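Local coordinates for protein geranylgeranyl pyrophosphate synthetase (Pyrococcus horikoshii, PDB 1WY0) that probably makes geranylgeranyl diphosphate by adding isopentenyl diphosphate to allylic diphosphates, the chain-extension reaction of the polyprenyl synthetase family, at residues K29-A38 and M109-K120. Residues are numbered along the deposited sequence; the frame is centred on the assembly and turned at random.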
ATOM      1  N   LYS A  29     -17.486   8.758  -2.946  1.00 52.22           N
ATOM      2  CA  LYS A  29     -17.242   9.471  -4.195  1.00 53.70           C
ATOM      3  C   LYS A  29     -16.664   8.545  -5.268  1.00 54.70           C
ATOM      4  O   LYS A  29     -16.359   7.382  -5.036  1.00 56.00           O
ATOM      5  CB  LYS A  29     -16.265  10.612  -3.912  1.00 52.21           C
ATOM      6  CG  LYS A  29     -14.943  10.112  -3.326  1.00 51.44           C
ATOM      7  CD  LYS A  29     -13.744  10.914  -3.832  1.00 50.80           C
ATOM      8  CE  LYS A  29     -12.979  11.601  -2.697  1.00 51.57           C
ATOM      9  NZ  LYS A  29     -11.662  12.020  -3.173  1.00 51.99           N
ATOM     10  N   ASP A  30     -16.554   9.095  -6.492  1.00 56.02           N
ATOM     11  CA  ASP A  30     -16.046   8.293  -7.601  1.00 56.85           C
ATOM     12  C   ASP A  30     -14.550   8.002  -7.454  1.00 55.56           C
ATOM     13  O   ASP A  30     -13.740   8.869  -7.156  1.00 56.31           O
ATOM     14  CB  ASP A  30     -16.300   9.060  -8.900  1.00 58.87           C
ATOM     15  CG  ASP A  30     -17.549   8.509  -9.572  1.00 61.63           C
ATOM     16  OD1 ASP A  30     -18.641   8.871  -9.135  1.00 62.30           O
ATOM     17  OD2 ASP A  30     -17.420   7.735 -10.518  1.00 63.64           O
ATOM     18  N   PRO A  31     -14.204   6.713  -7.637  1.00 53.57           N
ATOM     19  CA  PRO A  31     -15.157   5.637  -7.875  1.00 51.75           C
ATOM     20  C   PRO A  31     -15.712   5.049  -6.568  1.00 51.10           C
ATOM     21  O   PRO A  31     -15.002   4.799  -5.603  1.00 51.36           O
ATOM     22  CB  PRO A  31     -14.460   4.547  -8.685  1.00 51.45           C
ATOM     23  CG  PRO A  31     -13.014   4.969  -8.905  1.00 50.71           C
ATOM     24  CD  PRO A  31     -12.871   6.191  -7.881  1.00 51.76           C
ATOM     25  N   ARG A  32     -17.048   4.854  -6.559  1.00 51.35           N
ATOM     26  CA  ARG A  32     -17.736   4.437  -5.336  1.00 50.35           C
ATOM     27  C   ARG A  32     -17.369   3.005  -4.918  1.00 47.98           C
ATOM     28  O   ARG A  32     -17.085   2.718  -3.760  1.00 50.53           O
ATOM     29  CB  ARG A  32     -19.243   4.523  -5.586  1.00 52.05           C
ATOM     30  CG  ARG A  32     -19.856   5.824  -5.077  1.00 55.99           C
ATOM     31  CD  ARG A  32     -21.165   6.146  -5.801  1.00 57.37           C
ATOM     32  NE  ARG A  32     -21.754   7.381  -5.277  1.00 58.86           N
ATOM     33  CZ  ARG A  32     -21.540   8.503  -5.983  1.00 59.60           C
ATOM     34  NH1 ARG A  32     -20.831   8.457  -7.097  1.00 59.26           N
ATOM     35  NH2 ARG A  32     -22.084   9.649  -5.575  1.00 58.60           N
ATOM     36  N   VAL A  33     -17.439   2.084  -5.897  1.00 43.55           N
ATOM     37  CA  VAL A  33     -17.109   0.698  -5.587  1.00 42.24           C
ATOM     38  C   VAL A  33     -15.780   0.593  -4.829  1.00 38.95           C
ATOM     39  O   VAL A  33     -15.588  -0.237  -3.947  1.00 40.00           O
ATOM     40  CB  VAL A  33     -17.022  -0.076  -6.903  1.00 42.78           C
ATOM     41  CG1 VAL A  33     -15.835   0.421  -7.727  1.00 44.06           C
ATOM     42  CG2 VAL A  33     -16.850  -1.553  -6.608  1.00 42.13           C
ATOM     43  N   LEU A  34     -14.836   1.456  -5.234  1.00 34.35           N
ATOM     44  CA  LEU A  34     -13.555   1.504  -4.543  1.00 33.12           C
ATOM     45  C   LEU A  34     -13.707   2.131  -3.156  1.00 32.21           C
ATOM     46  O   LEU A  34     -13.100   1.699  -2.183  1.00 30.47           O
ATOM     47  CB  LEU A  34     -12.594   2.341  -5.390  1.00 27.81           C
ATOM     48  CG  LEU A  34     -11.303   2.678  -4.643  1.00 28.58           C
ATOM     49  CD1 LEU A  34     -10.421   1.448  -4.423  1.00 26.54           C
ATOM     50  CD2 LEU A  34     -10.444   3.697  -5.387  1.00 24.57           C
ATOM     51  N   TYR A  35     -14.521   3.202  -3.087  1.00 31.12           N
ATOM     52  CA  TYR A  35     -14.582   3.940  -1.827  1.00 32.30           C
ATOM     53  C   TYR A  35     -15.510   3.270  -0.804  1.00 32.55           C
ATOM     54  O   TYR A  35     -15.391   3.460   0.399  1.00 33.71           O
ATOM     55  CB  TYR A  35     -15.076   5.356  -2.126  1.00 31.30           C
ATOM     56  CG  TYR A  35     -13.915   6.259  -2.346  1.00 31.75           C
ATOM     57  CD1 TYR A  35     -13.324   6.905  -1.263  1.00 31.51           C
ATOM     58  CD2 TYR A  35     -13.407   6.461  -3.629  1.00 31.91           C
ATOM     59  CE1 TYR A  35     -12.231   7.736  -1.458  1.00 31.52           C
ATOM     60  CE2 TYR A  35     -12.319   7.299  -3.826  1.00 31.76           C
ATOM     61  CZ  TYR A  35     -11.736   7.938  -2.748  1.00 30.29           C
ATOM     62  OH  TYR A  35     -10.646   8.767  -2.935  1.00 33.03           O
ATOM     63  N   GLU A  36     -16.470   2.469  -1.298  1.00 31.41           N
ATOM     64  CA  GLU A  36     -17.297   1.706  -0.370  1.00 34.42           C
ATOM     65  C   GLU A  36     -16.554   0.464   0.118  1.00 33.46           C
ATOM     66  O   GLU A  36     -16.692   0.017   1.249  1.00 36.62           O
ATOM     67  CB  GLU A  36     -18.583   1.301  -1.090  1.00 36.38           C
ATOM     68  CG  GLU A  36     -19.827   1.884  -0.420  1.00 43.09           C
ATOM     69  CD  GLU A  36     -19.653   1.845   1.081  1.00 47.72           C
ATOM     70  OE1 GLU A  36     -19.230   0.819   1.595  1.00 49.41           O
ATOM     71  OE2 GLU A  36     -19.951   2.846   1.730  1.00 46.29           O
ATOM     72  N   ALA A  37     -15.766  -0.116  -0.806  1.00 30.91           N
ATOM     73  CA  ALA A  37     -14.916  -1.233  -0.422  1.00 30.02           C
ATOM     74  C   ALA A  37     -13.916  -0.810   0.654  1.00 28.54           C
ATOM     75  O   ALA A  37     -13.727  -1.477   1.662  1.00 27.81           O
ATOM     76  CB  ALA A  37     -14.167  -1.709  -1.667  1.00 30.39           C
ATOM     77  N   ALA A  38     -13.345   0.375   0.448  1.00 28.27           N
ATOM     78  CA  ALA A  38     -12.447   0.995   1.427  1.00 28.06           C
ATOM     79  C   ALA A  38     -13.162   1.366   2.734  1.00 29.63           C
ATOM     80  O   ALA A  38     -12.593   1.250   3.824  1.00 30.13           O
ATOM     81  CB  ALA A  38     -11.807   2.241   0.827  1.00 26.77           C
ATOM     82  N   MET A 109     -10.199  -5.751  -6.296  1.00 28.50           N
ATOM     83  CA  MET A 109     -10.722  -4.515  -5.735  1.00 27.82           C
ATOM     84  C   MET A 109     -10.352  -4.400  -4.249  1.00 28.42           C
ATOM     85  O   MET A 109     -10.184  -3.296  -3.727  1.00 27.77           O
ATOM     86  CB  MET A 109     -12.240  -4.444  -5.916  1.00 28.45           C
ATOM     87  CG  MET A 109     -12.843  -3.079  -5.536  1.00 28.45           C
ATOM     88  SD  MET A 109     -12.156  -1.712  -6.528  1.00 32.09           S
ATOM     89  CE  MET A 109     -12.756  -2.186  -8.203  1.00 32.25           C
ATOM     90  N   ALA A 110     -10.209  -5.538  -3.574  1.00 26.13           N
ATOM     91  CA  ALA A 110      -9.822  -5.541  -2.161  1.00 26.47           C
ATOM     92  C   ALA A 110      -8.373  -5.069  -2.033  1.00 24.86           C
ATOM     93  O   ALA A 110      -8.023  -4.327  -1.114  1.00 27.56           O
ATOM     94  CB  ALA A 110      -9.969  -6.937  -1.585  1.00 24.51           C
ATOM     95  N   ILE A 111      -7.521  -5.504  -2.950  1.00 24.86           N
ATOM     96  CA  ILE A 111      -6.136  -5.077  -2.910  1.00 23.61           C
ATOM     97  C   ILE A 111      -6.135  -3.560  -3.061  1.00 25.34           C
ATOM     98  O   ILE A 111      -5.527  -2.846  -2.249  1.00 24.93           O
ATOM     99  CB  ILE A 111      -5.335  -5.691  -4.050  1.00 23.99           C
ATOM    100  CG1 ILE A 111      -5.068  -7.160  -3.761  1.00 22.71           C
ATOM    101  CG2 ILE A 111      -4.035  -4.934  -4.236  1.00 24.69           C
ATOM    102  CD1 ILE A 111      -4.479  -7.951  -4.973  1.00 18.61           C
ATOM    103  N   LEU A 112      -6.823  -3.067  -4.095  1.00 24.25           N
ATOM    104  CA  LEU A 112      -6.905  -1.628  -4.331  1.00 26.78           C
ATOM    105  C   LEU A 112      -7.493  -0.848  -3.154  1.00 26.64           C
ATOM    106  O   LEU A 112      -7.051   0.260  -2.887  1.00 26.11           O
ATOM    107  CB  LEU A 112      -7.733  -1.323  -5.577  1.00 28.32           C
ATOM    108  CG  LEU A 112      -6.994  -1.503  -6.900  1.00 31.76           C
ATOM    109  CD1 LEU A 112      -7.892  -1.043  -8.012  1.00 31.50           C
ATOM    110  CD2 LEU A 112      -5.671  -0.689  -6.898  1.00 32.23           C
ATOM    111  N   ALA A 113      -8.493  -1.412  -2.465  1.00 23.69           N
ATOM    112  CA  ALA A 113      -9.095  -0.731  -1.326  1.00 24.64           C
ATOM    113  C   ALA A 113      -8.042  -0.595  -0.226  1.00 25.68           C
ATOM    114  O   ALA A 113      -7.927   0.457   0.405  1.00 26.11           O
ATOM    115  CB  ALA A 113     -10.291  -1.514  -0.808  1.00 25.68           C
ATOM    116  N   GLY A 114      -7.296  -1.672   0.014  1.00 25.49           N
ATOM    117  CA  GLY A 114      -6.232  -1.632   0.999  1.00 21.66           C
ATOM    118  C   GLY A 114      -5.231  -0.564   0.593  1.00 23.18           C
ATOM    119  O   GLY A 114      -4.773   0.188   1.434  1.00 25.08           O
ATOM    120  N   ASP A 115      -4.897  -0.482  -0.692  1.00 22.19           N
ATOM    121  CA  ASP A 115      -3.945   0.520  -1.178  1.00 22.67           C
ATOM    122  C   ASP A 115      -4.451   1.934  -0.947  1.00 23.61           C
ATOM    123  O   ASP A 115      -3.691   2.823  -0.561  1.00 23.88           O
ATOM    124  CB  ASP A 115      -3.663   0.349  -2.685  1.00 23.02           C
ATOM    125  CG  ASP A 115      -2.832  -0.886  -2.982  1.00 27.44           C
ATOM    126  OD1 ASP A 115      -2.275  -1.470  -2.007  1.00 23.59           O
ATOM    127  OD2 ASP A 115      -2.726  -1.255  -4.177  1.00 23.62           O
ATOM    128  N   LEU A 116      -5.727   2.149  -1.214  1.00 21.99           N
ATOM    129  CA  LEU A 116      -6.316   3.466  -1.038  1.00 24.83           C
ATOM    130  C   LEU A 116      -6.277   3.845   0.435  1.00 24.74           C
ATOM    131  O   LEU A 116      -5.963   4.975   0.791  1.00 27.20           O
ATOM    132  CB  LEU A 116      -7.770   3.493  -1.523  1.00 25.24           C
ATOM    133  CG  LEU A 116      -8.372   4.876  -1.206  1.00 26.32           C
ATOM    134  CD1 LEU A 116      -7.646   5.920  -2.036  1.00 28.02           C
ATOM    135  CD2 LEU A 116      -9.847   4.904  -1.483  1.00 27.11           C
ATOM    136  N   LEU A 117      -6.636   2.903   1.287  1.00 25.69           N
ATOM    137  CA  LEU A 117      -6.609   3.138   2.722  1.00 26.30           C
ATOM    138  C   LEU A 117      -5.202   3.519   3.187  1.00 25.65           C
ATOM    139  O   LEU A 117      -5.050   4.417   4.009  1.00 26.89           O
ATOM    140  CB  LEU A 117      -7.090   1.890   3.469  1.00 23.17           C
ATOM    141  CG  LEU A 117      -8.606   1.731   3.572  1.00 24.60           C
ATOM    142  CD1 LEU A 117      -8.951   0.342   4.130  1.00 21.87           C
ATOM    143  CD2 LEU A 117      -9.176   2.844   4.461  1.00 22.67           C
ATOM    144  N   PHE A 118      -4.184   2.841   2.663  1.00 26.19           N
ATOM    145  CA  PHE A 118      -2.785   3.121   3.048  1.00 29.09           C
ATOM    146  C   PHE A 118      -2.390   4.530   2.587  1.00 28.64           C
ATOM    147  O   PHE A 118      -1.800   5.305   3.340  1.00 29.51           O
ATOM    148  CB  PHE A 118      -1.825   2.087   2.425  1.00 29.74           C
ATOM    149  CG  PHE A 118      -0.458   2.044   3.080  1.00 34.42           C
ATOM    150  CD1 PHE A 118      -0.296   2.436   4.389  1.00 37.74           C
ATOM    151  CD2 PHE A 118       0.664   1.607   2.386  1.00 40.64           C
ATOM    152  CE1 PHE A 118       0.945   2.400   5.006  1.00 37.94           C
ATOM    153  CE2 PHE A 118       1.930   1.568   3.012  1.00 41.35           C
ATOM    154  CZ  PHE A 118       2.055   1.966   4.323  1.00 37.23           C
ATOM    155  N   SER A 119      -2.707   4.838   1.340  1.00 27.29           N
ATOM    156  CA  SER A 119      -2.439   6.143   0.765  1.00 29.90           C
ATOM    157  C   SER A 119      -3.141   7.238   1.591  1.00 30.62           C
ATOM    158  O   SER A 119      -2.586   8.312   1.821  1.00 30.95           O
ATOM    159  CB  SER A 119      -2.959   6.171  -0.676  1.00 30.24           C
ATOM    160  OG  SER A 119      -2.759   7.439  -1.275  1.00 36.17           O
ATOM    161  N   LYS A 120      -4.365   6.965   2.038  1.00 30.24           N
ATOM    162  CA  LYS A 120      -5.005   8.069   2.751  1.00 31.29           C
ATOM    163  C   LYS A 120      -4.470   8.222   4.181  1.00 31.56           C
ATOM    164  O   LYS A 120      -4.489   9.295   4.768  1.00 32.42           O
ATOM    165  CB  LYS A 120      -6.511   7.806   2.784  1.00 30.65           C
ATOM    166  CG  LYS A 120      -7.139   7.853   1.389  1.00 29.92           C
ATOM    167  CD  LYS A 120      -7.921   9.146   1.148  1.00 29.68           C
ATOM    168  CE  LYS A 120      -8.452   9.252  -0.285  1.00 30.82           C
ATOM    169  NZ  LYS A 120      -8.944  10.606  -0.529  1.00 32.33           N
TER
HETATM  170  O   HOH W   1      -9.203  11.316  -3.340  1.00 49.94           O
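Leu34 and Leu116 each carry CG anti to the backbone N (chi1 169° and 175°), which swings both isobutyl groups into the seam between helices 32-40 and 107-126, where Leu34 CD2 lies 4.1 Å from Leu116 CD2. Leu34 is the knob of the contact: its branched end fills a hole formed by Met109, Leu112, Ala113 and Leu116, and Leu34 CD1 packs 3.9 Å from Leu112 O, a van der Waals contact. Met109, bent at chi2 and chi3, is flexible enough to curl its thioether alongside, with SD against Leu34 CA and CE 4.1 Å from Val33 CG1. Alanines suit the place where the backbones come nearest. Ala113 CB sits 4.0 Å from Ala37 CB, and Ala38 CA and Ala113 CA are 4.7 Å apart; the small methyl groups allow this close approach.

Tyr35 is held between two aliphatic groups. Lys29 CG lies over the centre of one ring face, while on the other Leu116 CD2 makes a CH-pi contact, 3.9 Å from the Tyr35 ring centroid. Tyrosine suits the place because its ring can be covered on both faces while its hydroxyl reaches the polar subunit boundary. There Tyr35 OH hydrogen-bonds to Glu151 of the second subunit, and Lys29 NZ gives Tyr35 OH a weak hydrogen bond. Lys29 and Lys120 extend their ammonium groups tip to tip, and one water accepts from both, which probably eases their mutual repulsion; Lys120 NZ also hydrogen-bonds to Leu25 O. Replacing Tyr35 by an alanine is likely to open a gap between Lys29 and Leu116 and leave Glu151 of the second subunit without its phenol partner.

The axes of segments 32-38 and 109-120 cross at -72° and approach to 8.6 Å. This is a steep helix crossing with a single leucine knob set in a hole of the partner helix, beside the subunit interface in the all-helical polyprenyl synthetase fold.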